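Chitin-binding domain 3 protein (Micromonospora aurantiaca ATCC 27029, PDB 5OPF) is a copper-dependent lytic polysaccharide monooxygenase of bacterial origin that probably cleaves cellulose or chitin chains by oxidation. Local coordinates at residues A[113-118]-A[159-164]; A[101-106]-A[149-154]. All coordinates share one frame; numbering follows the deposited sequence.

Contact 1. Residues A[113-118]-A[159-164]; sequences IRVYVT and IPANAP
Val115 faces Ala161 and Val117 faces Ala163 between strand 113-118 and strand 159-162 with the loop that follows it, from different sheets. The axes of 113-118 and 159-162 run in roughly the same direction, 28° apart, with a closest approach of 8.2 Å. The CA atoms of Val115 and Ala161 are 6.9 Å apart. That is too wide for backbone pairing, and side chains alone bridge the gap. Ile113, Val115 and Val117 point toward 159-164, while Ile159, Ala161 and Ala163 point back.

Ile159 CD1 meets Ile113 CG2 at 3.9 Å, and the two isoleucines cross at about a right angle. Ile159 CG2 meets Val115 CG2, also at 3.9 Å. The branches of Val115 are divided between two partners, for CG1 goes to Ala161 CB at 4.0 Å. This CG1 lies anti to the backbone N (chi1 177°), which sets CG2 beside the N and on the Ile159 side. At the loop end, the Ala163 methyl sits against Val117, with CB 4.0 Å from Val117 CG1 and nearly as close to the other branch. The short alanine side chains are consistent with the closer spacing, CA to CA 6.7 Å at Val117 and Ala163.

All six touching residues are buried. Phe98 of strand 97-104 also packs on Val117 and Ala161, and Phe193 touches Val117 and Ala163. On the other face of strand 110-118, Arg114 NE bonds to Gln139 OE1. This is face-to-face packing of two beta sheets, the hydrophobic interior of the immunoglobulin-like beta sandwich that forms the LPMO core.

Contact 2. Residues A[101-106]-A[149-154]; sequences KFFDQA and TREVDG
Gln105 and Gly154 bring their CA atoms to 4.0 Å where the chain just past strand 97-104 meets the type II turn from Glu151 to Gly154. Across the ends of the turn, Glu151 N bonds to Gly154 O at 3.0 Å.

The Phe103 ring lies obliquely against this turn. Phe103 CZ is 3.5 Å from Asp153 O, and Phe103 CE1 is 3.8 Å from Gly154 CA. CG anti to the backbone N (chi1 174°) carries the ring there. Gly154 has no side chain between the segments, and Gly154 CA lies 3.3 Å from Asp104 O. An alanine in place of Phe103 would probably lose the ring's contacts with Asp153 O and Gly154 CA and open a gap beside the CB of Glu151.

Lys101 is extended, and its NZ makes a long salt bridge of 3.7 Å to Glu151 OE2, which also bonds to Ser156 OG. Gln105 CA makes a CA-H...O contact with Asp153 O. Asp104 OD1 accepts from Ala106 N in an Asx turn, and OD2 bonds to the backbone N of copper ligand His108. Ring packing and weak or long polar contacts imply a turn held mainly by shape, while the firmer bonds of Asp104 hold the chain leading to His108.

In the fold
Of the four segments, 101-106 on strand 97-104 comes first along the chain. The chain then passes copper ligand His108 and enters strand 110-118, which holds 113-118 of contact 1. After strand 134-140 it reaches 149-154, which closes contact 2, and strand 154-162 then delivers 159-164 to close contact 1. The two loops therefore cross rather than nest. Contact 2 brings together two strands of one antiparallel sheet that lie on either side of strand 154-162, at the copper end; contact 1 ties that sheet to the mixed sheet opposite. Their centres lie about 20 Å apart, yet Phe102 connects them: Phe102 CB is 4.1 Å from Ile159 CD1, and its ring touches Ile113.

Contact 1. Residues A[113-118]-A[159-164]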
loop_
_atom_site.group_PDB
_atom_site.type_symbol
_atom_site.label_atom_id
_atom_site.label_comp_id
_atom_site.label_asym_id
_atom_site.label_seq_id
_atom_site.Cartn_x
_atom_site.Cartn_y
_atom_site.Cartn_z
ATOM N N ILE A 113 -7.621 -7.230 -8.083
ATOM C CA ILE A 113 -7.074 -6.215 -7.188
ATOM C C ILE A 113 -8.234 -5.691 -6.358
ATOM O O ILE A 113 -9.254 -5.273 -6.921
ATOM C CB ILE A 113 -6.375 -5.059 -7.935
ATOM C CG1 ILE A 113 -5.211 -5.574 -8.781
ATOM C CG2 ILE A 113 -5.867 -4.018 -6.921
ATOM C CD1 ILE A 113 -4.474 -4.500 -9.576
ATOM N N ARG A 114 -8.090 -5.739 -5.037
ATOM C CA ARG A 114 -9.123 -5.312 -4.105
ATOM C C ARG A 114 -8.649 -4.060 -3.384
ATOM O O ARG A 114 -7.502 -3.990 -2.936
ATOM C CB ARG A 114 -9.425 -6.418 -3.094
ATOM C CG ARG A 114 -10.096 -7.613 -3.722
ATOM C CD ARG A 114 -10.175 -8.831 -2.805
ATOM N NE ARG A 114 -10.700 -9.975 -3.544
ATOM C CZ ARG A 114 -10.520 -11.248 -3.211
ATOM N NH1 ARG A 114 -9.862 -11.577 -2.110
ATOM N NH2 ARG A 114 -10.994 -12.196 -4.002
ATOM N N VAL A 115 -9.543 -3.079 -3.267
ATOM C CA VAL A 115 -9.272 -1.817 -2.581
ATOM C C VAL A 115 -10.209 -1.698 -1.384
ATOM O O VAL A 115 -11.439 -1.694 -1.542
ATOM C CB VAL A 115 -9.425 -0.610 -3.520
ATOM C CG1 VAL A 115 -9.206 0.710 -2.763
ATOM C CG2 VAL A 115 -8.477 -0.716 -4.704
ATOM N N TYR A 116 -9.615 -1.588 -0.201
ATOM C CA TYR A 116 -10.321 -1.380 1.054
ATOM C C TYR A 116 -9.985 0.014 1.584
ATOM O O TYR A 116 -8.887 0.533 1.359
ATOM C CB TYR A 116 -9.855 -2.400 2.114
ATOM C CG TYR A 116 -10.138 -3.839 1.765
ATOM C CD1 TYR A 116 -9.262 -4.581 0.986
ATOM C CD2 TYR A 116 -11.290 -4.459 2.209
ATOM C CE1 TYR A 116 -9.536 -5.885 0.655
ATOM C CE2 TYR A 116 -11.570 -5.774 1.878
ATOM C CZ TYR A 116 -10.686 -6.476 1.094
ATOM O OH TYR A 116 -10.950 -7.791 0.746
ATOM N N VAL A 117 -10.915 0.614 2.333
ATOM C CA VAL A 117 -10.657 1.863 3.040
ATOM C C VAL A 117 -11.156 1.722 4.469
ATOM O O VAL A 117 -12.216 1.137 4.725
ATOM C CB VAL A 117 -11.304 3.078 2.337
ATOM C CG1 VAL A 117 -11.178 4.354 3.169
ATOM C CG2 VAL A 117 -10.679 3.291 0.965
ATOM N N THR A 118 -10.413 2.316 5.398
ATOM C CA THR A 118 -10.804 2.320 6.795
ATOM C C THR A 118 -12.145 3.020 6.995
ATOM O O THR A 118 -12.537 3.927 6.248
ATOM C CB THR A 118 -9.704 2.950 7.664
ATOM O OG1 THR A 118 -9.261 4.185 7.097
ATOM C CG2 THR A 118 -8.524 2.011 7.759
ATOM N N ILE A 159 -8.108 1.724 -10.573
ATOM C CA ILE A 159 -9.216 1.007 -9.942
ATOM C C ILE A 159 -10.131 2.033 -9.283
ATOM O O ILE A 159 -9.719 2.695 -8.318
ATOM C CB ILE A 159 -8.729 -0.010 -8.900
ATOM C CG1 ILE A 159 -7.752 -1.020 -9.511
ATOM C CG2 ILE A 159 -9.913 -0.732 -8.288
ATOM C CD1 ILE A 159 -6.330 -0.845 -9.083
ATOM N N PRO A 160 -11.369 2.181 -9.738
ATOM C CA PRO A 160 -12.309 3.079 -9.054
ATOM C C PRO A 160 -12.631 2.584 -7.657
ATOM O O PRO A 160 -12.735 1.382 -7.411
ATOM C CB PRO A 160 -13.558 3.041 -9.946
ATOM C CG PRO A 160 -13.080 2.518 -11.256
ATOM C CD PRO A 160 -11.957 1.578 -10.943
ATOM N N ALA A 161 -12.817 3.533 -6.744
ATOM C CA ALA A 161 -13.134 3.223 -5.360
ATOM C C ALA A 161 -14.096 4.282 -4.849
ATOM O O ALA A 161 -13.969 5.462 -5.195
ATOM C CB ALA A 161 -11.867 3.207 -4.499
ATOM N N ASN A 162 -15.067 3.872 -4.039
ATOM C CA ASN A 162 -16.042 4.807 -3.481
ATOM C C ASN A 162 -16.171 4.512 -1.997
ATOM O O ASN A 162 -16.666 3.446 -1.615
ATOM C CB ASN A 162 -17.404 4.699 -4.163
ATOM C CG ASN A 162 -18.409 5.688 -3.591
ATOM O OD1 ASN A 162 -18.030 6.636 -2.911
ATOM N ND2 ASN A 162 -19.689 5.462 -3.853
ATOM N N ALA A 163 -15.729 5.457 -1.168
ATOM C CA ALA A 163 -15.724 5.314 0.286
ATOM C C ALA A 163 -16.643 6.378 0.880
ATOM O O ALA A 163 -16.177 7.439 1.324
ATOM C CB ALA A 163 -14.300 5.412 0.827
ATOM N N PRO A 164 -17.952 6.120 0.922
ATOM C CA PRO A 164 -18.886 7.138 1.397
ATOM C C PRO A 164 -18.689 7.446 2.868
ATOM O O PRO A 164 -18.357 6.576 3.680
ATOM C CB PRO A 164 -20.262 6.498 1.170
ATOM C CG PRO A 164 -20.038 5.376 0.246
ATOM C CD PRO A 164 -18.652 4.909 0.463
#

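Contact 2. Residues A[101-106]-A[149-154]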
loop_
_atom_site.group_PDB
_atom_site.type_symbol
_atom_site.label_atom_id
_atom_site.label_comp_id
_atom_site.label_asym_id
_atom_site.label_seq_id
_atom_site.Cartn_x
_atom_site.Cartn_y
_atom_site.Cartn_z
ATOM N N LYS A 101 -4.222 4.146 -8.613
ATOM C CA LYS A 101 -3.346 3.834 -9.738
ATOM C C LYS A 101 -2.331 2.793 -9.297
ATOM O O LYS A 101 -1.501 3.056 -8.410
ATOM C CB LYS A 101 -2.619 5.073 -10.251
ATOM C CG LYS A 101 -1.809 4.790 -11.511
ATOM C CD LYS A 101 -1.054 6.025 -11.989
ATOM C CE LYS A 101 -0.047 5.697 -13.088
ATOM N NZ LYS A 101 0.650 6.938 -13.570
ATOM N N PHE A 102 -2.408 1.615 -9.917
ATOM C CA PHE A 102 -1.481 0.527 -9.664
ATOM C C PHE A 102 -0.464 0.461 -10.796
ATOM O O PHE A 102 -0.848 0.447 -11.964
ATOM C CB PHE A 102 -2.205 -0.816 -9.533
ATOM C CG PHE A 102 -1.445 -1.753 -8.678
ATOM C CD1 PHE A 102 -0.317 -2.399 -9.156
ATOM C CD2 PHE A 102 -1.789 -1.908 -7.352
ATOM C CE1 PHE A 102 0.439 -3.194 -8.307
ATOM C CE2 PHE A 102 -1.053 -2.697 -6.511
ATOM C CZ PHE A 102 0.063 -3.336 -6.979
ATOM N N PHE A 103 0.826 0.408 -10.455
ATOM C CA PHE A 103 1.912 0.318 -11.430
ATOM C C PHE A 103 2.633 -1.012 -11.259
ATOM O O PHE A 103 3.069 -1.340 -10.146
ATOM C CB PHE A 103 2.886 1.484 -11.222
ATOM C CG PHE A 103 4.130 1.429 -12.069
ATOM C CD1 PHE A 103 4.073 1.296 -13.445
ATOM C CD2 PHE A 103 5.381 1.502 -11.465
ATOM C CE1 PHE A 103 5.244 1.254 -14.206
ATOM C CE2 PHE A 103 6.542 1.460 -12.220
ATOM C CZ PHE A 103 6.469 1.324 -13.585
ATOM N N ASP A 104 2.746 -1.770 -12.356
ATOM C CA ASP A 104 3.410 -3.076 -12.390
ATOM C C ASP A 104 4.557 -2.995 -13.391
ATOM O O ASP A 104 4.330 -2.848 -14.595
ATOM C CB ASP A 104 2.416 -4.171 -12.786
ATOM C CG ASP A 104 3.050 -5.547 -12.951
ATOM O OD1 ASP A 104 4.216 -5.733 -12.563
ATOM O OD2 ASP A 104 2.335 -6.434 -13.470
ATOM N N GLN A 105 5.791 -3.085 -12.892
ATOM C CA GLN A 105 6.960 -3.086 -13.768
ATOM C C GLN A 105 7.075 -4.347 -14.616
ATOM O O GLN A 105 7.766 -4.329 -15.642
ATOM C CB GLN A 105 8.226 -2.981 -12.926
ATOM C CG GLN A 105 8.333 -1.680 -12.175
ATOM C CD GLN A 105 9.444 -1.722 -11.145
ATOM O OE1 GLN A 105 9.758 -2.784 -10.612
ATOM N NE2 GLN A 105 10.060 -0.584 -10.879
ATOM N N ALA A 106 6.454 -5.443 -14.188
ATOM C CA ALA A 106 6.733 -6.769 -14.716
ATOM C C ALA A 106 5.642 -7.341 -15.609
ATOM O O ALA A 106 5.841 -8.430 -16.163
ATOM C CB ALA A 106 6.981 -7.740 -13.558
ATOM N N THR A 149 -2.623 -0.303 -19.060
ATOM C CA THR A 149 -2.184 0.842 -19.840
ATOM C C THR A 149 -0.662 0.852 -19.940
ATOM O O THR A 149 0.044 0.667 -18.944
ATOM C CB THR A 149 -2.699 2.104 -19.148
ATOM O OG1 THR A 149 -4.130 2.013 -19.069
ATOM C CG2 THR A 149 -2.287 3.372 -19.892
ATOM N N ARG A 150 -0.154 1.075 -21.144
ATOM C CA ARG A 150 1.285 1.109 -21.352
ATOM C C ARG A 150 1.910 2.290 -20.620
ATOM O O ARG A 150 1.409 3.420 -20.675
ATOM C CB ARG A 150 1.577 1.208 -22.852
ATOM C CG ARG A 150 3.036 1.408 -23.214
ATOM C CD ARG A 150 3.205 1.511 -24.721
ATOM N NE ARG A 150 4.364 2.314 -25.109
ATOM C CZ ARG A 150 4.659 2.637 -26.364
ATOM N NH1 ARG A 150 3.880 2.230 -27.358
ATOM N NH2 ARG A 150 5.732 3.374 -26.633
ATOM N N GLU A 151 3.031 2.030 -19.948
ATOM C CA GLU A 151 3.836 3.066 -19.318
ATOM C C GLU A 151 5.278 2.908 -19.768
ATOM O O GLU A 151 5.634 1.943 -20.446
ATOM C CB GLU A 151 3.785 2.962 -17.787
ATOM C CG GLU A 151 2.397 3.088 -17.174
ATOM C CD GLU A 151 1.907 4.526 -17.081
ATOM O OE1 GLU A 151 2.641 5.451 -17.505
ATOM O OE2 GLU A 151 0.779 4.744 -16.582
ATOM N N VAL A 152 6.107 3.876 -19.385
ATOM C CA VAL A 152 7.549 3.672 -19.398
ATOM C C VAL A 152 7.891 2.650 -18.320
ATOM O O VAL A 152 7.555 2.819 -17.140
ATOM C CB VAL A 152 8.297 4.995 -19.180
ATOM C CG1 VAL A 152 9.803 4.757 -19.121
ATOM C CG2 VAL A 152 7.964 5.979 -20.291
ATOM N N ASP A 153 8.542 1.569 -18.732
ATOM C CA ASP A 153 9.100 0.576 -17.817
ATOM C C ASP A 153 8.028 -0.178 -17.045
ATOM O O ASP A 153 8.256 -0.620 -15.915
ATOM C CB ASP A 153 10.135 1.189 -16.872
ATOM C CG ASP A 153 11.330 1.741 -17.617
ATOM O OD1 ASP A 153 12.002 2.656 -17.090
ATOM O OD2 ASP A 153 11.594 1.264 -18.745
ATOM N N GLY A 154 6.867 -0.358 -17.657
ATOM C CA GLY A 154 5.849 -1.218 -17.075
ATOM C C GLY A 154 4.479 -0.895 -17.645
ATOM O O GLY A 154 4.359 -0.378 -18.758
HETATM O O HOH W 1 10.208 -3.276 -16.441
#